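Local coordinates for protein octopine dehydrogenase (Pecten maximus, PDB 3C7A) that catalyses the NADH-dependent reductive condensation of L-arginine with pyruvate to give D-octopine, and the reverse oxidation, at residues A[230-238]-A[297-308]. Numbering follows the deposited sequence.
Sequences EAPLFYQGI and ITTNKSYKGLVH
The ring of Y235 is sandwiched: CD2 of the preceding F234 sits over one face, and the Y303 ring lies against the opposite face in an offset stack, centroids 4.2 Å apart and planes at 17°. L306 CD1 meets the Y235 ring at its edge. CG anti to the backbone N carries the F234 ring to H308, where its CD1 edge meets the imidazole face in a T-shaped pair, planes at 65°. Both segments belong to the alpha-helical domain of the octopine/nopaline dehydrogenase family, where Y235 OH is hydrogen-bonded to NE2 of the active-site H212, which binds pyruvate. Replacing Y303 by alanine removes the stacking partner from that face of Y235, and the Y235 ring is likely to be freer to shift beside H212. A single beta bridge joins the backbones at L233 and V307: H308 N donates to P232 O (3.1 Å, nearly straight) and F234 N to L306 O (2.8 Å). One water links Q236 N to Y303 O and L306 O across the type II turn Y303-L306. The extended side chain of Q236 makes a weak bond from NE2 to N300 O, 2.9 Å, while a second water ties its OE1 to G305 N.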
ATOM      1  N   GLU A 230       3.717 -31.800   6.902  1.00 26.95           N
ATOM      2  CA  GLU A 230       4.551 -30.590   6.815  1.00 26.68           C
ATOM      3  C   GLU A 230       3.828 -29.422   6.129  1.00 26.30           C
ATOM      4  O   GLU A 230       2.696 -29.571   5.665  1.00 26.23           O
ATOM      5  CB  GLU A 230       5.889 -30.891   6.118  1.00 26.68           C
ATOM      6  CG  GLU A 230       5.777 -31.305   4.650  1.00 26.93           C
ATOM      7  CD  GLU A 230       7.132 -31.494   3.978  1.00 27.05           C
ATOM      8  OE1 GLU A 230       8.067 -30.713   4.262  1.00 27.60           O
ATOM      9  OE2 GLU A 230       7.258 -32.425   3.154  1.00 27.57           O
ATOM     10  N   ALA A 231       4.493 -28.267   6.073  1.00 25.87           N
ATOM     11  CA  ALA A 231       3.935 -27.062   5.450  1.00 25.50           C
ATOM     12  C   ALA A 231       3.845 -27.181   3.923  1.00 25.17           C
ATOM     13  O   ALA A 231       4.862 -27.393   3.257  1.00 25.15           O
ATOM     14  CB  ALA A 231       4.750 -25.833   5.846  1.00 25.49           C
ATOM     15  N   PRO A 232       2.623 -27.055   3.366  1.00 24.90           N
ATOM     16  CA  PRO A 232       2.410 -27.150   1.918  1.00 24.71           C
ATOM     17  C   PRO A 232       2.741 -25.854   1.165  1.00 24.51           C
ATOM     18  O   PRO A 232       2.783 -24.779   1.770  1.00 24.47           O
ATOM     19  CB  PRO A 232       0.918 -27.469   1.808  1.00 24.72           C
ATOM     20  CG  PRO A 232       0.310 -26.837   3.007  1.00 24.77           C
ATOM     21  CD  PRO A 232       1.358 -26.828   4.093  1.00 24.87           C
ATOM     22  N   LEU A 233       2.970 -26.074  -0.261  1.00 24.27           N
ATOM     23  CA  LEU A 233       3.335 -24.908  -1.055  1.00 24.04           C
ATOM     24  C   LEU A 233       2.216 -23.873  -1.062  1.00 23.84           C
ATOM     25  O   LEU A 233       1.053 -24.200  -0.825  1.00 23.69           O
ATOM     26  CB  LEU A 233       3.679 -25.322  -2.488  1.00 24.10           C
ATOM     27  CG  LEU A 233       4.967 -26.125  -2.671  1.00 24.12           C
ATOM     28  CD1 LEU A 233       4.886 -26.995  -3.916  1.00 24.18           C
ATOM     29  CD2 LEU A 233       6.173 -25.201  -2.736  1.00 24.10           C
ATOM     30  N   PHE A 234       2.633 -22.551  -1.387  1.00 20.00           N
ATOM     31  CA  PHE A 234       1.684 -21.464  -1.171  1.00 20.00           C
ATOM     32  C   PHE A 234       1.093 -20.979  -2.490  1.00 20.00           C
ATOM     33  O   PHE A 234       0.093 -21.515  -2.967  1.00 23.23           O
ATOM     34  CB  PHE A 234       2.358 -20.303  -0.438  1.00 20.00           C
ATOM     35  CG  PHE A 234       1.438 -19.151  -0.150  1.00 20.00           C
ATOM     36  CD1 PHE A 234       0.538 -19.210   0.899  1.00 20.00           C
ATOM     37  CD2 PHE A 234       1.475 -18.007  -0.931  1.00 20.00           C
ATOM     38  CE1 PHE A 234      -0.308 -18.151   1.166  1.00 20.00           C
ATOM     39  CE2 PHE A 234       0.630 -16.945  -0.669  1.00 20.00           C
ATOM     40  CZ  PHE A 234      -0.262 -17.017   0.381  1.00 20.00           C
ATOM     41  N   TYR A 235       1.729 -20.323  -3.491  1.00 23.27           N
ATOM     42  CA  TYR A 235       1.269 -19.978  -4.844  1.00 23.13           C
ATOM     43  C   TYR A 235       1.215 -21.193  -5.777  1.00 23.11           C
ATOM     44  O   TYR A 235       0.287 -21.326  -6.578  1.00 23.08           O
ATOM     45  CB  TYR A 235       2.152 -18.890  -5.472  1.00 23.10           C
ATOM     46  CG  TYR A 235       2.216 -17.578  -4.714  1.00 23.03           C
ATOM     47  CD1 TYR A 235       3.329 -17.256  -3.936  1.00 23.07           C
ATOM     48  CD2 TYR A 235       1.175 -16.649  -4.790  1.00 22.84           C
ATOM     49  CE1 TYR A 235       3.403 -16.047  -3.241  1.00 23.13           C
ATOM     50  CE2 TYR A 235       1.236 -15.437  -4.097  1.00 22.93           C
ATOM     51  CZ  TYR A 235       2.353 -15.144  -3.326  1.00 23.12           C
ATOM     52  OH  TYR A 235       2.424 -13.951  -2.639  1.00 22.97           O
ATOM     53  N   GLN A 236       2.210 -22.073  -5.664  1.00 23.08           N
ATOM     54  CA  GLN A 236       2.318 -23.251  -6.535  1.00 23.11           C
ATOM     55  C   GLN A 236       1.481 -24.450  -6.061  1.00 23.05           C
ATOM     56  O   GLN A 236       1.557 -25.535  -6.647  1.00 23.06           O
ATOM     57  CB  GLN A 236       3.790 -23.654  -6.722  1.00 23.11           C
ATOM     58  CG  GLN A 236       4.617 -22.669  -7.559  1.00 23.09           C
ATOM     59  CD  GLN A 236       6.050 -23.128  -7.815  1.00 23.38           C
ATOM     60  OE1 GLN A 236       6.463 -24.211  -7.390  1.00 23.89           O
ATOM     61  NE2 GLN A 236       6.817 -22.299  -8.517  1.00 23.40           N
ATOM     62  N   GLY A 237       0.675 -24.243  -5.018  1.00 22.93           N
ATOM     63  CA  GLY A 237      -0.156 -25.308  -4.446  1.00 22.80           C
ATOM     64  C   GLY A 237      -1.653 -25.220  -4.717  1.00 22.77           C
ATOM     65  O   GLY A 237      -2.426 -26.028  -4.192  1.00 22.70           O
ATOM     66  N   ILE A 238      -2.062 -24.252  -5.537  1.00 22.66           N
ATOM     67  CA  ILE A 238      -3.481 -24.032  -5.859  1.00 22.61           C
ATOM     68  C   ILE A 238      -4.078 -25.120  -6.767  1.00 22.57           C
ATOM     69  O   ILE A 238      -3.347 -25.811  -7.481  1.00 22.58           O
ATOM     70  CB  ILE A 238      -3.723 -22.634  -6.504  1.00 22.61           C
ATOM     71  CG1 ILE A 238      -2.881 -22.460  -7.778  1.00 22.63           C
ATOM     72  CG2 ILE A 238      -3.447 -21.517  -5.493  1.00 22.59           C
ATOM     73  CD1 ILE A 238      -3.440 -21.448  -8.767  1.00 22.90           C
ATOM     74  N   ILE A 297       0.561 -19.459 -13.167  1.00 23.32           N
ATOM     75  CA  ILE A 297       0.896 -19.285 -11.749  1.00 23.40           C
ATOM     76  C   ILE A 297       1.729 -20.459 -11.213  1.00 23.47           C
ATOM     77  O   ILE A 297       2.740 -20.246 -10.538  1.00 23.50           O
ATOM     78  CB  ILE A 297      -0.376 -19.054 -10.872  1.00 23.37           C
ATOM     79  CG1 ILE A 297      -1.093 -17.764 -11.295  1.00 23.42           C
ATOM     80  CG2 ILE A 297      -0.019 -19.000  -9.381  1.00 23.38           C
ATOM     81  CD1 ILE A 297      -2.485 -17.585 -10.702  1.00 23.30           C
ATOM     82  N   THR A 298       1.310 -21.685 -11.526  1.00 23.60           N
ATOM     83  CA  THR A 298       1.969 -22.893 -11.006  1.00 23.80           C
ATOM     84  C   THR A 298       3.378 -23.130 -11.555  1.00 23.91           C
ATOM     85  O   THR A 298       4.206 -23.744 -10.879  1.00 23.96           O
ATOM     86  CB  THR A 298       1.109 -24.173 -11.210  1.00 23.80           C
ATOM     87  OG1 THR A 298       0.693 -24.272 -12.579  1.00 23.75           O
ATOM     88  CG2 THR A 298      -0.120 -24.154 -10.304  1.00 23.84           C
ATOM     89  N   THR A 299       3.649 -22.643 -12.767  1.00 24.02           N
ATOM     90  CA  THR A 299       4.967 -22.823 -13.394  1.00 24.14           C
ATOM     91  C   THR A 299       5.842 -21.558 -13.374  1.00 24.27           C
ATOM     92  O   THR A 299       6.806 -21.452 -14.136  1.00 24.32           O
ATOM     93  CB  THR A 299       4.865 -23.387 -14.845  1.00 24.13           C
ATOM     94  OG1 THR A 299       4.261 -22.416 -15.709  1.00 24.11           O
ATOM     95  CG2 THR A 299       4.055 -24.681 -14.878  1.00 24.05           C
ATOM     96  N   ASN A 300       5.504 -20.613 -12.497  1.00 24.43           N
ATOM     97  CA  ASN A 300       6.296 -19.394 -12.307  1.00 24.64           C
ATOM     98  C   ASN A 300       7.531 -19.670 -11.445  1.00 24.80           C
ATOM     99  O   ASN A 300       7.411 -20.111 -10.298  1.00 24.80           O
ATOM    100  CB  ASN A 300       5.433 -18.285 -11.681  1.00 24.62           C
ATOM    101  CG  ASN A 300       6.113 -16.912 -11.688  1.00 24.62           C
ATOM    102  OD1 ASN A 300       7.290 -16.775 -12.028  1.00 24.33           O
ATOM    103  ND2 ASN A 300       5.359 -15.887 -11.304  1.00 24.62           N
ATOM    104  N   LYS A 301       8.711 -19.400 -12.006  1.00 24.94           N
ATOM    105  CA  LYS A 301       9.993 -19.683 -11.346  1.00 25.09           C
ATOM    106  C   LYS A 301      10.270 -18.825 -10.108  1.00 24.99           C
ATOM    107  O   LYS A 301      10.999 -19.252  -9.208  1.00 24.94           O
ATOM    108  CB  LYS A 301      11.155 -19.547 -12.336  1.00 25.06           C
ATOM    109  CG  LYS A 301      11.336 -20.742 -13.261  1.00 25.34           C
ATOM    110  CD  LYS A 301      12.560 -20.571 -14.149  1.00 25.46           C
ATOM    111  CE  LYS A 301      12.792 -21.802 -15.016  1.00 26.14           C
ATOM    112  NZ  LYS A 301      14.053 -21.697 -15.807  1.00 26.56           N
ATOM    113  N   SER A 302       9.695 -17.626 -10.065  1.00 24.90           N
ATOM    114  CA  SER A 302       9.905 -16.705  -8.943  1.00 24.91           C
ATOM    115  C   SER A 302       9.183 -17.125  -7.654  1.00 24.75           C
ATOM    116  O   SER A 302       9.506 -16.632  -6.571  1.00 24.80           O
ATOM    117  CB  SER A 302       9.522 -15.272  -9.334  1.00 24.88           C
ATOM    118  OG  SER A 302       8.150 -15.184  -9.678  1.00 25.41           O
ATOM    119  N   TYR A 303       8.218 -18.037  -7.775  1.00 24.57           N
ATOM    120  CA  TYR A 303       7.468 -18.544  -6.620  1.00 24.45           C
ATOM    121  C   TYR A 303       8.041 -19.853  -6.051  1.00 24.42           C
ATOM    122  O   TYR A 303       7.364 -20.558  -5.296  1.00 24.38           O
ATOM    123  CB  TYR A 303       5.987 -18.740  -6.979  1.00 24.39           C
ATOM    124  CG  TYR A 303       5.205 -17.475  -7.291  1.00 24.28           C
ATOM    125  CD1 TYR A 303       5.477 -16.271  -6.634  1.00 24.19           C
ATOM    126  CD2 TYR A 303       4.165 -17.494  -8.222  1.00 24.26           C
ATOM    127  CE1 TYR A 303       4.750 -15.115  -6.915  1.00 24.20           C
ATOM    128  CE2 TYR A 303       3.429 -16.346  -8.508  1.00 24.26           C
ATOM    129  CZ  TYR A 303       3.728 -15.161  -7.851  1.00 24.32           C
ATOM    130  OH  TYR A 303       3.001 -14.026  -8.131  1.00 24.18           O
ATOM    131  N   LYS A 304       9.287 -20.163  -6.405  1.00 24.36           N
ATOM    132  CA  LYS A 304       9.933 -21.422  -6.021  1.00 24.39           C
ATOM    133  C   LYS A 304      10.209 -21.526  -4.515  1.00 24.13           C
ATOM    134  O   LYS A 304      10.958 -20.722  -3.955  1.00 24.13           O
ATOM    135  CB  LYS A 304      11.234 -21.606  -6.819  1.00 24.38           C
ATOM    136  CG  LYS A 304      11.972 -22.916  -6.567  1.00 24.64           C
ATOM    137  CD  LYS A 304      13.375 -22.871  -7.160  1.00 24.83           C
ATOM    138  CE  LYS A 304      14.142 -24.164  -6.908  1.00 25.60           C
ATOM    139  NZ  LYS A 304      13.639 -25.298  -7.739  1.00 26.05           N
ATOM    140  N   GLY A 305       9.585 -22.514  -3.875  1.00 23.97           N
ATOM    141  CA  GLY A 305       9.867 -22.862  -2.478  1.00 23.61           C
ATOM    142  C   GLY A 305       9.122 -22.111  -1.384  1.00 23.39           C
ATOM    143  O   GLY A 305       9.479 -22.223  -0.207  1.00 23.32           O
ATOM    144  N   LEU A 306       8.086 -21.358  -1.755  1.00 23.09           N
ATOM    145  CA  LEU A 306       7.328 -20.543  -0.793  1.00 22.85           C
ATOM    146  C   LEU A 306       6.135 -21.313  -0.210  1.00 22.68           C
ATOM    147  O   LEU A 306       5.334 -21.880  -0.957  1.00 22.68           O
ATOM    148  CB  LEU A 306       6.868 -19.228  -1.442  1.00 22.81           C
ATOM    149  CG  LEU A 306       7.890 -18.409  -2.251  1.00 22.83           C
ATOM    150  CD1 LEU A 306       7.214 -17.252  -2.975  1.00 22.90           C
ATOM    151  CD2 LEU A 306       9.043 -17.895  -1.387  1.00 22.69           C
ATOM    152  N   VAL A 307       6.024 -21.322   1.122  1.00 22.47           N
ATOM    153  CA  VAL A 307       5.027 -22.150   1.833  1.00 22.25           C
ATOM    154  C   VAL A 307       4.092 -21.374   2.778  1.00 22.07           C
ATOM    155  O   VAL A 307       4.327 -20.201   3.079  1.00 22.05           O
ATOM    156  CB  VAL A 307       5.703 -23.311   2.634  1.00 22.27           C
ATOM    157  CG1 VAL A 307       6.344 -24.329   1.695  1.00 22.31           C
ATOM    158  CG2 VAL A 307       6.724 -22.773   3.641  1.00 22.21           C
ATOM    159  N   HIS A 308       3.041 -22.056   3.239  1.00 21.88           N
ATOM    160  CA  HIS A 308       2.075 -21.531   4.214  1.00 21.76           C
ATOM    161  C   HIS A 308       2.683 -21.342   5.616  1.00 21.66           C
ATOM    162  O   HIS A 308       3.628 -22.046   5.978  1.00 21.52           O
ATOM    163  CB  HIS A 308       0.873 -22.481   4.327  1.00 21.73           C
ATOM    164  CG  HIS A 308      -0.162 -22.297   3.260  1.00 21.76           C
ATOM    165  ND1 HIS A 308      -0.105 -22.947   2.045  1.00 21.82           N
ATOM    166  CD2 HIS A 308      -1.295 -21.556   3.234  1.00 21.74           C
ATOM    167  CE1 HIS A 308      -1.151 -22.603   1.313  1.00 21.72           C
ATOM    168  NE2 HIS A 308      -1.889 -21.760   2.012  1.00 21.78           N
TER
HETATM  169  O   HOH W   1       4.888 -21.371  -4.013  1.00 17.43           O
HETATM  170  O   HOH W   2       8.770 -25.120  -5.584  1.00 37.24           O